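PDB 4M88: extracellular ligand-binding receptor from Verminephrobacter eiseniae, which probably binds an amino acid outside the cell membrane as the solute-binding component of an ABC transporter of the leucine-binding protein family. Local coordinates for residues E131-A136 with K166-G171; A51-R54 with G59-E62; P305-L310 with A316-T321. One frame throughout, in Å; residues are numbered along the deposited sequence.

Interaction 1 of 3, residues E131-A136 with K166-G171; sequences EIVSHA and KTVPGG
V168, in a loop, meets V133 on the helix beside it. The two valine side chains cross at about a right angle. V168 can be followed from its CB, which points toward the helix and carries two branches. CG1 lies anti to its own carbonyl carbon (chi1 -83°). This branch makes the closest touch, 3.4 Å from V133 CG1, tighter than usual for two methyl carbons. The same V168 CG1 is 4.0 Å from V133 CB, and it comes within 4.5 Å of the backbone N of S134. The other branch, V168 CG2, stands further back, 4.0 Å from V133 CG1. V133 therefore offers mainly one methyl, and that methyl faces both branches of V168. The contact is small and essentially apolar, with 98 Å² buried in all. V168 also opens a type I turn that runs to G171, whose closing bond, G171 N to V168 O, is weak. V133 also packs on A164 and V165 of helix 152-166 and on I173. The valine pair thus packs the loop between helix 152-166 and strand 174-180, an outermost strand of the mixed sheet, against the flank of helix 125-138.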
loop_
_atom_site.group_PDB
_atom_site.type_symbol
_atom_site.label_atom_id
_atom_site.label_comp_id
_atom_site.label_asym_id
_atom_site.label_seq_id
_atom_site.Cartn_x
_atom_site.Cartn_y
_atom_site.Cartn_z
ATOM N N GLU A 131 2.260 10.085 11.634
ATOM C CA GLU A 131 3.438 9.439 12.207
ATOM C C GLU A 131 4.748 10.063 11.707
ATOM O O GLU A 131 5.678 10.265 12.487
ATOM C CB GLU A 131 3.417 7.946 11.872
ATOM C CG GLU A 131 4.576 7.166 12.445
ATOM C CD GLU A 131 4.365 6.784 13.896
ATOM O OE1 GLU A 131 3.320 7.169 14.470
ATOM O OE2 GLU A 131 5.244 6.092 14.456
ATOM N N ILE A 132 4.821 10.356 10.411
ATOM C CA ILE A 132 6.018 10.994 9.846
ATOM C C ILE A 132 6.244 12.354 10.483
ATOM O O ILE A 132 7.373 12.703 10.851
ATOM C CB ILE A 132 5.898 11.201 8.342
ATOM C CG1 ILE A 132 6.212 9.919 7.611
ATOM C CG2 ILE A 132 6.900 12.254 7.858
ATOM C CD1 ILE A 132 6.049 10.042 6.126
ATOM N N VAL A 133 5.173 13.127 10.634
ATOM C CA VAL A 133 5.334 14.463 11.185
ATOM C C VAL A 133 5.738 14.411 12.664
ATOM O O VAL A 133 6.550 15.222 13.121
ATOM C CB VAL A 133 4.092 15.345 10.939
ATOM C CG1 VAL A 133 4.315 16.729 11.523
ATOM C CG2 VAL A 133 3.852 15.459 9.444
ATOM N N SER A 134 5.202 13.441 13.399
ATOM C CA SER A 134 5.634 13.205 14.780
ATOM C C SER A 134 7.128 12.840 14.833
ATOM O O SER A 134 7.890 13.339 15.675
ATOM C CB SER A 134 4.801 12.077 15.393
ATOM O OG SER A 134 5.348 11.654 16.631
ATOM N N HIS A 135 7.538 11.963 13.925
ATOM C CA HIS A 135 8.918 11.492 13.867
ATOM C C HIS A 135 9.848 12.655 13.546
ATOM O O HIS A 135 10.911 12.798 14.153
ATOM C CB HIS A 135 9.027 10.390 12.815
ATOM C CG HIS A 135 10.418 9.882 12.586
ATOM N ND1 HIS A 135 11.015 8.951 13.403
ATOM C CD2 HIS A 135 11.311 10.158 11.605
ATOM C CE1 HIS A 135 12.230 8.685 12.947
ATOM N NE2 HIS A 135 12.432 9.402 11.859
ATOM N N ALA A 136 9.444 13.498 12.599
ATOM C CA ALA A 136 10.256 14.649 12.210
ATOM C C ALA A 136 10.507 15.552 13.408
ATOM O O ALA A 136 11.617 16.051 13.606
ATOM C CB ALA A 136 9.588 15.424 11.072
ATOM N N LYS A 166 -0.201 21.372 11.377
ATOM C CA LYS A 166 -0.790 22.444 12.166
ATOM C C LYS A 166 -1.368 21.932 13.496
ATOM O O LYS A 166 -1.694 22.721 14.387
ATOM C CB LYS A 166 -1.760 23.302 11.331
ATOM C CG LYS A 166 -3.219 22.935 11.408
ATOM C CD LYS A 166 -4.077 23.954 10.651
ATOM C CE LYS A 166 -3.667 24.057 9.182
ATOM N NZ LYS A 166 -4.698 24.751 8.345
ATOM N N THR A 167 -1.438 20.607 13.642
ATOM C CA THR A 167 -1.880 19.991 14.889
ATOM C C THR A 167 -0.882 19.007 15.526
ATOM O O THR A 167 -1.301 18.125 16.270
ATOM C CB THR A 167 -3.212 19.222 14.714
ATOM O OG1 THR A 167 -3.017 18.117 13.824
ATOM C CG2 THR A 167 -4.301 20.127 14.169
ATOM N N VAL A 168 0.416 19.119 15.252
ATOM C CA VAL A 168 1.351 18.252 15.978
ATOM C C VAL A 168 1.662 18.807 17.351
ATOM O O VAL A 168 1.951 19.999 17.486
ATOM C CB VAL A 168 2.656 17.940 15.224
ATOM C CG1 VAL A 168 2.410 16.810 14.282
ATOM C CG2 VAL A 168 3.202 19.169 14.512
ATOM N N PRO A 169 1.599 17.943 18.376
ATOM C CA PRO A 169 1.636 18.372 19.775
ATOM C C PRO A 169 2.980 18.873 20.258
ATOM O O PRO A 169 3.043 19.329 21.389
ATOM C CB PRO A 169 1.287 17.095 20.544
ATOM C CG PRO A 169 1.707 16.005 19.664
ATOM C CD PRO A 169 1.457 16.482 18.259
ATOM N N GLY A 170 4.029 18.783 19.452
ATOM C CA GLY A 170 5.328 19.230 19.918
ATOM C C GLY A 170 5.524 20.714 19.693
ATOM O O GLY A 170 6.390 21.332 20.308
ATOM N N GLY A 171 4.714 21.289 18.810
ATOM C CA GLY A 171 4.795 22.712 18.536
ATOM C C GLY A 171 4.797 23.013 17.054
ATOM O O GLY A 171 4.510 22.141 16.235
#

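Interaction 2 of 3, residues A51-R54 with G59-E62; sequences ADDR and GFAE
The guanidinium of R54 and the carboxylate of E62 meet with the arginine edge-on and the two planes 36° apart. E62 OE1 lies near the guanidinium plane, at the edge. R54 NH2 gives it a salt-bridge hydrogen bond of 3.3 Å, with an N-H...O angle of 158°. On the carboxylate side the donor comes from above the plane, 49° out of it. The arginine chain bends at chi3, which turns its end back toward the helix. G59 CA lies oblique to the guanidinium, 3.6 Å from R54 NH2.

The second flat pair is D53 and F60. D53 OD2 lies at the edge of the phenyl ring, in its plane, 3.9 Å from F60 CD1. D53 CB rests 3.5 Å from F60 N. A83 and M87 of helix 81-89 also pack on the F60 side chain.

Between these pairs the backbones close in. G59 CA makes a CA-H...O contact of 3.3 Å with D53 O, and a CB on G59 would collide with that oxygen. Ahead of R54, D52 OD1 accepts from R54 N at 2.8 Å in an Asx turn, at the point where strand 45-52 gives way to the loop.

Chemically the contact is mixed. The buried D53 has its OD1 bonded to the backbone N of F55, while an ion pair at the more exposed side joins R54 to E62. The carboxylate of E58 lies close to E62, so R54 probably offsets some of that negative charge.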
loop_
_atom_site.group_PDB
_atom_site.type_symbol
_atom_site.label_atom_id
_atom_site.label_comp_id
_atom_site.label_asym_id
_atom_site.label_seq_id
_atom_site.Cartn_x
_atom_site.Cartn_y
_atom_site.Cartn_z
ATOM N N ALA A 51 -6.817 -9.274 -14.358
ATOM C CA ALA A 51 -7.223 -8.417 -15.454
ATOM C C ALA A 51 -6.384 -7.158 -15.355
ATOM O O ALA A 51 -6.153 -6.655 -14.257
ATOM C CB ALA A 51 -8.706 -8.093 -15.358
ATOM N N ASP A 52 -5.927 -6.664 -16.501
ATOM C CA ASP A 52 -5.031 -5.510 -16.555
ATOM C C ASP A 52 -5.816 -4.222 -16.795
ATOM O O ASP A 52 -6.491 -4.095 -17.820
ATOM C CB ASP A 52 -4.008 -5.736 -17.678
ATOM C CG ASP A 52 -3.026 -4.590 -17.844
ATOM O OD1 ASP A 52 -2.854 -3.776 -16.914
ATOM O OD2 ASP A 52 -2.402 -4.519 -18.928
ATOM N N ASP A 53 -5.728 -3.272 -15.857
ATOM C CA ASP A 53 -6.396 -1.975 -16.012
ATOM C C ASP A 53 -5.480 -0.934 -16.639
ATOM O O ASP A 53 -5.904 0.196 -16.921
ATOM C CB ASP A 53 -6.999 -1.475 -14.673
ATOM C CG ASP A 53 -5.937 -1.152 -13.598
ATOM O OD1 ASP A 53 -4.871 -0.573 -13.928
ATOM O OD2 ASP A 53 -6.180 -1.463 -12.397
ATOM N N ARG A 54 -4.222 -1.322 -16.864
ATOM C CA ARG A 54 -3.261 -0.490 -17.597
ATOM C C ARG A 54 -2.966 0.848 -16.915
ATOM O O ARG A 54 -2.630 1.828 -17.584
ATOM C CB ARG A 54 -3.726 -0.243 -19.042
ATOM C CG ARG A 54 -4.109 -1.502 -19.801
ATOM C CD ARG A 54 -4.471 -1.204 -21.251
ATOM N NE ARG A 54 -5.586 -0.264 -21.380
ATOM C CZ ARG A 54 -6.870 -0.594 -21.250
ATOM N NH1 ARG A 54 -7.219 -1.847 -20.966
ATOM N NH2 ARG A 54 -7.811 0.336 -21.398
ATOM N N GLY A 59 -9.345 1.912 -17.932
ATOM C CA GLY A 59 -9.033 0.496 -17.964
ATOM C C GLY A 59 -9.737 -0.233 -16.840
ATOM O O GLY A 59 -10.208 -1.359 -17.016
ATOM N N PHE A 60 -9.819 0.404 -15.676
ATOM C CA PHE A 60 -10.511 -0.224 -14.557
ATOM C C PHE A 60 -12.000 -0.357 -14.846
ATOM O O PHE A 60 -12.587 -1.422 -14.634
ATOM C CB PHE A 60 -10.318 0.547 -13.261
ATOM C CG PHE A 60 -10.796 -0.203 -12.058
ATOM C CD1 PHE A 60 -9.958 -1.092 -11.412
ATOM C CD2 PHE A 60 -12.097 -0.053 -11.596
ATOM C CE1 PHE A 60 -10.392 -1.805 -10.296
ATOM C CE2 PHE A 60 -12.546 -0.766 -10.490
ATOM C CZ PHE A 60 -11.691 -1.640 -9.837
ATOM N N ALA A 61 -12.605 0.733 -15.310
ATOM C CA ALA A 61 -14.018 0.740 -15.687
ATOM C C ALA A 61 -14.342 -0.365 -16.683
ATOM O O ALA A 61 -15.384 -1.019 -16.584
ATOM C CB ALA A 61 -14.404 2.093 -16.262
ATOM N N GLU A 62 -13.457 -0.557 -17.659
ATOM C CA GLU A 62 -13.623 -1.621 -18.648
ATOM C C GLU A 62 -13.539 -3.022 -18.046
ATOM O O GLU A 62 -14.315 -3.910 -18.400
ATOM C CB GLU A 62 -12.565 -1.486 -19.747
ATOM C CG GLU A 62 -12.719 -0.250 -20.607
ATOM C CD GLU A 62 -11.577 -0.090 -21.598
ATOM O OE1 GLU A 62 -10.759 -1.030 -21.719
ATOM O OE2 GLU A 62 -11.500 0.975 -22.251
#

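Interaction 3 of 3, residues P305-L310 with A316-T321; sequences PKNTGL and AATLST
N307 and T318 meet through their polar ends, with the side chains crossing at about a right angle. N307 OD1 is 2.9 Å from T318 OG1. The threonine hydroxyl also has the backbone O of N314 within reach, one turn earlier in its helix, so its proton may serve either acceptor. The hydroxyl further rests 3.4 Å from N307 CB.

The second touch is more exposed. The K306 chain runs out extended beyond CG, and its NZ gives a weak hydrogen bond of 3.4 Å to T321 O. K306 CD passes the same oxygen at 3.9 Å.

One shell out, the other end of the N307 amide is held by backbone. N307 ND2 donates to G309 O at 2.8 Å, with an N-H...O angle of 146° and the acceptor 21° out of the amide plane. It also donates to L302 O, near the end of helix 286-303. These bonds fix the flip of the amide and leave OD1 facing T318. The anti placement of N307 CG relative to the backbone N (chi1 -172°) carries the amide there. An alanine here is likely to leave T318 OG1 without its loop partner and the carbonyls of L302 and G309 without this donor, so the loop could shift. On the helix, T321 OG1 bonds to A317 O at 2.7 Å and ties down the residue that K306 reaches.

T318 also packs on A301 and H304. The arrangement is a local connection between two helices: the buried N307 lies in the loop between helix 286-303 and helix 312-321 and its amide meets L302 of the first and T318 of the second, in a protein of the periplasmic binding protein fold.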
loop_
_atom_site.group_PDB
_atom_site.type_symbol
_atom_site.label_atom_id
_atom_site.label_comp_id
_atom_site.label_asym_id
_atom_site.label_seq_id
_atom_site.Cartn_x
_atom_site.Cartn_y
_atom_site.Cartn_z
ATOM N N PRO A 305 -15.004 -19.576 12.241
ATOM C CA PRO A 305 -16.122 -20.368 12.773
ATOM C C PRO A 305 -17.476 -19.696 12.568
ATOM O O PRO A 305 -18.476 -20.396 12.423
ATOM C CB PRO A 305 -15.806 -20.455 14.269
ATOM C CG PRO A 305 -14.331 -20.350 14.343
ATOM C CD PRO A 305 -13.923 -19.411 13.232
ATOM N N LYS A 306 -17.505 -18.368 12.546
ATOM C CA LYS A 306 -18.758 -17.628 12.363
ATOM C C LYS A 306 -19.300 -17.704 10.939
ATOM O O LYS A 306 -20.514 -17.627 10.719
ATOM C CB LYS A 306 -18.582 -16.161 12.768
ATOM C CG LYS A 306 -18.503 -15.971 14.270
ATOM C CD LYS A 306 -18.022 -14.582 14.654
ATOM C CE LYS A 306 -17.791 -14.500 16.164
ATOM N NZ LYS A 306 -17.314 -13.160 16.610
ATOM N N ASN A 307 -18.402 -17.852 9.972
ATOM C CA ASN A 307 -18.810 -17.860 8.574
ATOM C C ASN A 307 -19.657 -19.079 8.237
ATOM O O ASN A 307 -19.375 -20.183 8.698
ATOM C CB ASN A 307 -17.593 -17.812 7.663
ATOM C CG ASN A 307 -17.972 -17.632 6.214
ATOM O OD1 ASN A 307 -18.684 -16.687 5.867
ATOM N ND2 ASN A 307 -17.499 -18.530 5.355
ATOM N N THR A 308 -20.693 -18.880 7.431
ATOM C CA THR A 308 -21.628 -19.964 7.160
ATOM C C THR A 308 -21.744 -20.327 5.681
ATOM O O THR A 308 -22.508 -21.222 5.319
ATOM C CB THR A 308 -23.038 -19.664 7.735
ATOM O OG1 THR A 308 -23.540 -18.449 7.170
ATOM C CG2 THR A 308 -22.984 -19.530 9.256
ATOM N N GLY A 309 -20.983 -19.648 4.829
ATOM C CA GLY A 309 -21.050 -19.929 3.405
ATOM C C GLY A 309 -19.966 -19.301 2.549
ATOM O O GLY A 309 -19.059 -18.621 3.044
ATOM N N LEU A 310 -20.071 -19.536 1.243
ATOM C CA LEU A 310 -19.084 -19.046 0.289
ATOM C C LEU A 310 -19.690 -18.086 -0.729
ATOM O O LEU A 310 -19.525 -18.271 -1.933
ATOM C CB LEU A 310 -18.416 -20.219 -0.439
ATOM C CG LEU A 310 -17.634 -21.205 0.430
ATOM C CD1 LEU A 310 -17.087 -22.378 -0.398
ATOM C CD2 LEU A 310 -16.500 -20.506 1.167
ATOM N N ALA A 316 -18.605 -10.574 3.411
ATOM C CA ALA A 316 -18.812 -9.244 3.985
ATOM C C ALA A 316 -19.384 -9.313 5.400
ATOM O O ALA A 316 -18.968 -8.559 6.279
ATOM C CB ALA A 316 -19.736 -8.420 3.096
ATOM N N ALA A 317 -20.339 -10.216 5.609
ATOM C CA ALA A 317 -20.965 -10.379 6.914
ATOM C C ALA A 317 -19.901 -10.788 7.920
ATOM O O ALA A 317 -19.884 -10.303 9.052
ATOM C CB ALA A 317 -22.080 -11.439 6.850
ATOM N N THR A 318 -19.006 -11.676 7.502
ATOM C CA THR A 318 -17.996 -12.197 8.422
ATOM C C THR A 318 -16.904 -11.172 8.746
ATOM O O THR A 318 -16.569 -10.985 9.908
ATOM C CB THR A 318 -17.370 -13.487 7.881
ATOM O OG1 THR A 318 -18.394 -14.489 7.779
ATOM C CG2 THR A 318 -16.277 -13.970 8.812
ATOM N N LEU A 319 -16.357 -10.517 7.706
ATOM C CA LEU A 319 -15.363 -9.463 7.914
ATOM C C LEU A 319 -15.835 -8.457 8.965
ATOM O O LEU A 319 -15.089 -8.091 9.874
ATOM C CB LEU A 319 -15.069 -8.734 6.600
ATOM C CG LEU A 319 -14.294 -9.536 5.545
ATOM C CD1 LEU A 319 -14.261 -8.786 4.228
ATOM C CD2 LEU A 319 -12.884 -9.825 6.022
ATOM N N SER A 320 -17.097 -8.049 8.889
ATOM C CA SER A 320 -17.618 -6.995 9.746
ATOM C C SER A 320 -18.029 -7.450 11.137
ATOM O O SER A 320 -18.258 -6.614 12.002
ATOM C CB SER A 320 -18.806 -6.296 9.075
ATOM O OG SER A 320 -18.398 -5.640 7.891
ATOM N N THR A 321 -18.136 -8.760 11.359
ATOM C CA THR A 321 -18.650 -9.250 12.634
ATOM C C THR A 321 -17.735 -10.227 13.372
ATOM O O THR A 321 -18.054 -10.636 14.486
ATOM C CB THR A 321 -20.062 -9.898 12.483
ATOM O OG1 THR A 321 -19.985 -11.058 11.642
ATOM C CG2 THR A 321 -21.043 -8.912 11.878
#

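How the interactions relate
Along the chain the order is interaction 2, then interaction 1, then interaction 3, with none overlapping another. Interaction 2 lies at the end of strand 45-52, an outermost strand of the five-stranded parallel sheet, and the start of helix 57-68. Interaction 1 lies beside the seven-stranded mixed sheet, on the opposite side of the chain's centre, and their centres are 38 Å apart. Interaction 3 packs the loop after helix 286-303 on helix 312-321, whose L319 and S320 touch F119 on strand 118-119, at the other edge of the parallel sheet. Its centre is 29 Å from interaction 2 and 39 Å from interaction 1. The three are thus separate local contacts around the two sheets of the binding-protein fold.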